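Local coordinates for protein hydroxyindole o-methyltransferase (Homo sapiens, PDB 4A6D) that methylates N-acetylserotonin with S-adenosylmethionine as the methyl donor, giving melatonin, and works as a homodimer, at residues T100-R111 with Q155-V166. Sequence-based numbering, arbitrary orientation. Where two conformers were deposited one is given.
With SAM (S-adenosylmethionine), chain D; SO4 (sulfate ion), chain F.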
loop_
_atom_site.group_PDB
_atom_site.type_symbol
_atom_site.label_atom_id
_atom_site.label_comp_id
_atom_site.label_asym_id
_atom_site.label_seq_id
_atom_site.Cartn_x
_atom_site.Cartn_y
_atom_site.Cartn_z
ATOM N N THR A 100 -5.697 -15.424 -18.228
ATOM C CA THR A 100 -5.857 -15.117 -16.801
ATOM C C THR A 100 -5.209 -13.828 -16.328
ATOM O O THR A 100 -5.103 -13.619 -15.119
ATOM C CB THR A 100 -5.531 -16.332 -15.924
ATOM O OG1 THR A 100 -4.225 -16.815 -16.240
ATOM C CG2 THR A 100 -6.561 -17.443 -16.084
ATOM N N SER A 101 -4.835 -12.937 -17.278
ATOM C CA SER A 101 -4.210 -11.626 -17.068
ATOM C C SER A 101 -4.964 -10.769 -16.052
ATOM O O SER A 101 -6.181 -10.652 -16.138
ATOM C CB SER A 101 -4.118 -10.872 -18.391
ATOM O OG SER A 101 -3.298 -9.720 -18.283
ATOM N N GLN A 102 -4.237 -10.161 -15.094
ATOM C CA GLN A 102 -4.846 -9.315 -14.067
ATOM C C GLN A 102 -4.396 -7.866 -14.168
ATOM O O GLN A 102 -4.794 -7.038 -13.349
ATOM C CB GLN A 102 -4.672 -9.921 -12.658
ATOM C CG GLN A 102 -5.344 -11.300 -12.470
ATOM C CD GLN A 102 -6.846 -11.309 -12.679
ATOM O OE1 GLN A 102 -7.610 -10.548 -12.053
ATOM N NE2 GLN A 102 -7.307 -12.194 -13.555
ATOM N N CYS A 103 -3.645 -7.560 -15.250
ATOM C CA CYS A 103 -3.049 -6.273 -15.651
ATOM C C CYS A 103 -3.903 -5.047 -15.466
ATOM O O CYS A 103 -3.484 -4.120 -14.772
ATOM C CB CYS A 103 -2.569 -6.352 -17.093
ATOM S SG CYS A 103 -0.914 -7.025 -17.284
ATOM N N SER A 104 -5.040 -4.991 -16.195
ATOM C CA SER A 104 -5.973 -3.864 -16.232
ATOM C C SER A 104 -6.581 -3.520 -14.883
ATOM O O SER A 104 -6.802 -2.342 -14.619
ATOM C CB SER A 104 -7.005 -4.048 -17.335
ATOM O OG SER A 104 -6.346 -3.984 -18.591
ATOM N N MET A 105 -6.814 -4.535 -14.031
ATOM C CA MET A 105 -7.342 -4.338 -12.683
ATOM C C MET A 105 -6.255 -3.711 -11.814
ATOM O O MET A 105 -6.542 -2.767 -11.076
ATOM C CB MET A 105 -7.859 -5.662 -12.077
ATOM C CG MET A 105 -8.535 -5.492 -10.718
ATOM S SD MET A 105 -9.973 -4.399 -10.778
ATOM C CE MET A 105 -10.008 -3.796 -9.121
ATOM N N LEU A 106 -5.005 -4.211 -11.926
ATOM C CA LEU A 106 -3.850 -3.711 -11.187
ATOM C C LEU A 106 -3.575 -2.248 -11.517
ATOM O O LEU A 106 -3.519 -1.431 -10.603
ATOM C CB LEU A 106 -2.636 -4.602 -11.413
ATOM C CG LEU A 106 -2.759 -6.022 -10.870
ATOM C CD1 LEU A 106 -1.504 -6.789 -11.129
ATOM C CD2 LEU A 106 -3.061 -6.028 -9.390
ATOM N N LYS A 107 -3.564 -1.903 -12.817
ATOM C CA LYS A 107 -3.429 -0.533 -13.301
ATOM C C LYS A 107 -4.595 0.321 -12.766
ATOM O O LYS A 107 -4.361 1.445 -12.344
ATOM C CB LYS A 107 -3.431 -0.513 -14.831
ATOM C CG LYS A 107 -2.165 -1.050 -15.482
ATOM C CD LYS A 107 -2.422 -1.265 -16.961
ATOM C CE LYS A 107 -1.170 -1.577 -17.725
ATOM N NZ LYS A 107 -1.434 -1.589 -19.181
ATOM N N TYR A 108 -5.834 -0.223 -12.731
ATOM C CA TYR A 108 -6.990 0.520 -12.209
ATOM C C TYR A 108 -6.866 0.785 -10.705
ATOM O O TYR A 108 -7.159 1.900 -10.275
ATOM C CB TYR A 108 -8.323 -0.175 -12.550
ATOM C CG TYR A 108 -9.541 0.529 -11.989
ATOM C CD1 TYR A 108 -10.160 1.564 -12.689
ATOM C CD2 TYR A 108 -10.069 0.172 -10.749
ATOM C CE1 TYR A 108 -11.287 2.210 -12.180
ATOM C CE2 TYR A 108 -11.195 0.814 -10.228
ATOM C CZ TYR A 108 -11.798 1.833 -10.945
ATOM O OH TYR A 108 -12.893 2.479 -10.421
ATOM N N MET A 109 -6.484 -0.251 -9.907
ATOM C CA MET A 109 -6.259 -0.142 -8.449
ATOM C C MET A 109 -5.185 0.957 -8.183
ATOM O O MET A 109 -5.342 1.801 -7.293
ATOM C CB MET A 109 -5.761 -1.478 -7.853
ATOM C CG MET A 109 -6.810 -2.560 -7.752
ATOM S SD MET A 109 -6.215 -3.896 -6.682
ATOM C CE MET A 109 -7.106 -5.156 -7.238
ATOM N N GLY A 110 -4.149 0.953 -9.015
ATOM C CA GLY A 110 -3.055 1.906 -8.942
ATOM C C GLY A 110 -3.442 3.333 -9.234
ATOM O O GLY A 110 -3.031 4.233 -8.509
ATOM N N ARG A 111 -4.247 3.541 -10.276
ATOM C CA ARG A 111 -4.693 4.858 -10.746
ATOM C C ARG A 111 -5.888 5.449 -9.988
ATOM O O ARG A 111 -5.960 6.661 -9.854
ATOM C CB ARG A 111 -4.967 4.831 -12.275
ATOM C CG ARG A 111 -3.699 4.639 -13.125
ATOM C CD ARG A 111 -3.950 4.077 -14.521
ATOM N NE ARG A 111 -2.708 3.574 -15.125
ATOM C CZ ARG A 111 -2.642 2.866 -16.251
ATOM N NH1 ARG A 111 -3.747 2.560 -16.918
ATOM N NH2 ARG A 111 -1.467 2.455 -16.715
ATOM N N GLN A 155 -11.151 1.472 -19.360
ATOM C CA GLN A 155 -10.253 0.925 -18.339
ATOM C C GLN A 155 -11.024 0.194 -17.228
ATOM O O GLN A 155 -10.659 -0.939 -16.902
ATOM C CB GLN A 155 -9.249 1.989 -17.803
ATOM C CG GLN A 155 -8.500 1.621 -16.506
ATOM C CD GLN A 155 -7.287 0.714 -16.668
ATOM O OE1 GLN A 155 -6.141 1.129 -16.435
ATOM N NE2 GLN A 155 -7.508 -0.567 -16.970
ATOM N N PHE A 156 -12.100 0.806 -16.686
ATOM C CA PHE A 156 -12.934 0.176 -15.653
ATOM C C PHE A 156 -13.463 -1.182 -16.164
ATOM O O PHE A 156 -13.325 -2.205 -15.483
ATOM C CB PHE A 156 -14.108 1.096 -15.244
ATOM C CG PHE A 156 -14.977 0.550 -14.132
ATOM C CD1 PHE A 156 -14.608 0.700 -12.801
ATOM C CD2 PHE A 156 -16.155 -0.147 -14.421
ATOM C CE1 PHE A 156 -15.402 0.174 -11.769
ATOM C CE2 PHE A 156 -16.956 -0.681 -13.389
ATOM C CZ PHE A 156 -16.582 -0.506 -12.069
ATOM N N MET A 157 -14.032 -1.175 -17.385
ATOM C CA MET A 157 -14.610 -2.334 -18.069
ATOM C C MET A 157 -13.606 -3.438 -18.338
ATOM O O MET A 157 -13.940 -4.615 -18.176
ATOM C CB MET A 157 -15.261 -1.888 -19.372
ATOM C CG MET A 157 -16.603 -1.226 -19.166
ATOM S SD MET A 157 -17.308 -0.629 -20.714
ATOM C CE MET A 157 -17.570 -2.205 -21.587
ATOM N N GLN A 158 -12.365 -3.056 -18.738
ATOM C CA GLN A 158 -11.291 -4.003 -19.015
ATOM C C GLN A 158 -10.832 -4.606 -17.692
ATOM O O GLN A 158 -10.514 -5.794 -17.640
ATOM C CB GLN A 158 -10.098 -3.297 -19.671
ATOM C CG GLN A 158 -10.259 -2.838 -21.122
ATOM C CD GLN A 158 -9.104 -1.920 -21.506
ATOM O OE1 GLN A 158 -8.773 -0.953 -20.804
ATOM N NE2 GLN A 158 -8.438 -2.214 -22.614
ATOM N N ALA A 159 -10.806 -3.780 -16.626
ATOM C CA ALA A 159 -10.350 -4.165 -15.290
ATOM C C ALA A 159 -11.254 -5.209 -14.683
ATOM O O ALA A 159 -10.778 -6.270 -14.267
ATOM C CB ALA A 159 -10.253 -2.939 -14.378
ATOM N N LEU A 160 -12.557 -4.936 -14.686
ATOM C CA LEU A 160 -13.568 -5.832 -14.124
ATOM C C LEU A 160 -13.741 -7.205 -14.770
ATOM O O LEU A 160 -14.010 -8.170 -14.050
ATOM C CB LEU A 160 -14.895 -5.105 -13.833
ATOM C CG LEU A 160 -14.905 -4.411 -12.446
ATOM C CD1 LEU A 160 -14.083 -3.123 -12.431
ATOM C CD2 LEU A 160 -16.287 -4.133 -11.975
ATOM N N GLN A 161 -13.508 -7.319 -16.091
ATOM C CA GLN A 161 -13.643 -8.597 -16.803
ATOM C C GLN A 161 -12.621 -9.661 -16.405
ATOM O O GLN A 161 -12.883 -10.871 -16.503
ATOM C CB GLN A 161 -13.671 -8.380 -18.329
ATOM C CG GLN A 161 -12.327 -8.190 -19.029
ATOM C CD GLN A 161 -12.461 -8.132 -20.532
ATOM O OE1 GLN A 161 -13.554 -8.312 -21.108
ATOM N NE2 GLN A 161 -11.335 -7.887 -21.202
ATOM N N GLU A 162 -11.455 -9.184 -15.942
ATOM C CA GLU A 162 -10.291 -9.968 -15.578
ATOM C C GLU A 162 -10.485 -11.032 -14.505
ATOM O O GLU A 162 -9.968 -12.147 -14.679
ATOM C CB GLU A 162 -9.093 -9.062 -15.339
ATOM C CG GLU A 162 -8.588 -8.447 -16.632
ATOM C CD GLU A 162 -7.342 -7.602 -16.498
ATOM O OE1 GLU A 162 -7.107 -7.059 -15.396
ATOM O OE2 GLU A 162 -6.616 -7.457 -17.507
ATOM N N VAL A 163 -11.259 -10.739 -13.435
ATOM C CA VAL A 163 -11.473 -11.739 -12.378
ATOM C C VAL A 163 -12.197 -13.012 -12.876
ATOM O O VAL A 163 -11.885 -14.129 -12.425
ATOM C CB VAL A 163 -12.081 -11.158 -11.078
ATOM C CG1 VAL A 163 -13.572 -10.831 -11.248
ATOM C CG2 VAL A 163 -11.839 -12.106 -9.888
ATOM N N TRP A 164 -13.114 -12.840 -13.847
ATOM C CA TRP A 164 -13.878 -13.954 -14.387
ATOM C C TRP A 164 -13.071 -15.000 -15.154
ATOM O O TRP A 164 -13.489 -16.159 -15.229
ATOM C CB TRP A 164 -15.151 -13.465 -15.077
ATOM C CG TRP A 164 -15.907 -12.455 -14.248
ATOM C CD1 TRP A 164 -16.234 -11.181 -14.607
ATOM C CD2 TRP A 164 -16.338 -12.613 -12.879
ATOM N NE1 TRP A 164 -16.841 -10.531 -13.552
ATOM C CE2 TRP A 164 -16.934 -11.394 -12.485
ATOM C CE3 TRP A 164 -16.244 -13.667 -11.931
ATOM C CZ2 TRP A 164 -17.460 -11.198 -11.202
ATOM C CZ3 TRP A 164 -16.756 -13.471 -10.653
ATOM C CH2 TRP A 164 -17.358 -12.247 -10.300
ATOM N N SER A 165 -11.872 -14.628 -15.628
ATOM C CA SER A 165 -10.957 -15.551 -16.304
ATOM C C SER A 165 -10.414 -16.603 -15.309
ATOM O O SER A 165 -10.027 -17.696 -15.725
ATOM C CB SER A 165 -9.805 -14.783 -16.945
ATOM O OG SER A 165 -9.035 -14.068 -15.993
ATOM N N VAL A 166 -10.418 -16.269 -14.000
ATOM C CA VAL A 166 -9.978 -17.148 -12.909
ATOM C C VAL A 166 -11.133 -17.646 -12.037
ATOM O O VAL A 166 -11.131 -18.805 -11.658
ATOM C CB VAL A 166 -8.851 -16.536 -12.030
ATOM C CG1 VAL A 166 -7.488 -17.012 -12.483
ATOM C CG2 VAL A 166 -8.904 -15.018 -12.005
HETATM N N SAM D . -21.142 -7.571 -13.430
HETATM C CA SAM D . -19.815 -7.060 -13.839
HETATM C C SAM D . -18.577 -7.740 -13.219
HETATM O O SAM D . -18.696 -8.251 -12.125
HETATM O OXT SAM D . -17.440 -7.791 -13.789
HETATM C CB SAM D . -19.841 -5.568 -13.624
HETATM C CG SAM D . -19.859 -5.160 -12.145
HETATM S SD SAM D . -19.767 -3.334 -12.065
HETATM C CE SAM D . -19.309 -3.112 -10.395
HETATM C "C5'" SAM D . -21.502 -2.826 -11.838
HETATM C "C4'" SAM D . -22.102 -2.777 -13.251
HETATM O "O4'" SAM D . -23.414 -2.274 -13.073
HETATM C "C3'" SAM D . -21.340 -1.774 -14.201
HETATM O "O3'" SAM D . -21.016 -2.392 -15.458
HETATM C "C2'" SAM D . -22.347 -0.581 -14.300
HETATM O "O2'" SAM D . -22.339 0.198 -15.497
HETATM C "C1'" SAM D . -23.687 -1.320 -14.130
HETATM N N9 SAM D . -24.781 -0.423 -13.702
HETATM C C8 SAM D . -24.727 0.525 -12.684
HETATM N N7 SAM D . -25.875 1.124 -12.573
HETATM C C5 SAM D . -26.738 0.648 -13.554
HETATM C C6 SAM D . -28.062 0.911 -13.953
HETATM N N6 SAM D . -28.795 1.800 -13.240
HETATM N N1 SAM D . -28.619 0.183 -14.986
HETATM C C2 SAM D . -27.897 -0.696 -15.694
HETATM N N3 SAM D . -26.629 -0.956 -15.342
HETATM C C4 SAM D . -26.040 -0.375 -14.278
HETATM S S SO4 F . -4.004 1.003 -20.365
HETATM O O1 SO4 F . -2.655 1.307 -19.851
HETATM O O2 SO4 F . -4.893 2.134 -20.085
HETATM O O3 SO4 F . -3.929 0.780 -21.807
HETATM O O4 SO4 F . -4.539 -0.215 -19.718
#
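E162 keeps an extended chain and pushes its carboxylate into the first turn of helix 103-117. Q102 folds back at chi2 (-60°), which turns its amide to the E162 backbone. The E162 carboxylate takes M105 N on OE1 at 2.9 Å, from the syn side and tilted out of plane. S104 N gives OE2 a weaker bond. A negative charge at a helix N-terminus should be favoured by the helix dipole. Q102, the N-cap residue, donates NE2 to E162 O at 2.9 Å, above the carbonyl plane. NE2 also bonds T100 O. Both acceptors lie close to the amide plane, which fixes the turn of the amide. S165 N bonds E162 O as well. An alanine in place of Q102 would probably lose the amide bridge from T100 O to E162 O, and with it that link between the segments.

Further along, the backbones close to 4.0 Å between M105 CA and A159 CA, where alanine is small enough to fit. A159 CB packs on Y108 CB. The F156 edge meets the Y108 ring face in an offset edge-to-face pair, planes at 73°. Q155 is a knob among S104, K107, Y108 and R111. K107 NZ bonds a sulfate, probably a crystallisation additive; R111 NH1 does so weakly, while its NH2 salt-bridges E30.

The axes of helix segments 103-111 and 155-161 cross at -125°. L160 CD2 and the F156 ring edge lie against SD of S-adenosylmethionine, and W164 NE1 bonds its OXT. Behind helix 103-117, L106 packs on helix 7-31 and on A16 of the second subunit. On the other partner, M157 of helix 150-161 packs on helix 212-221.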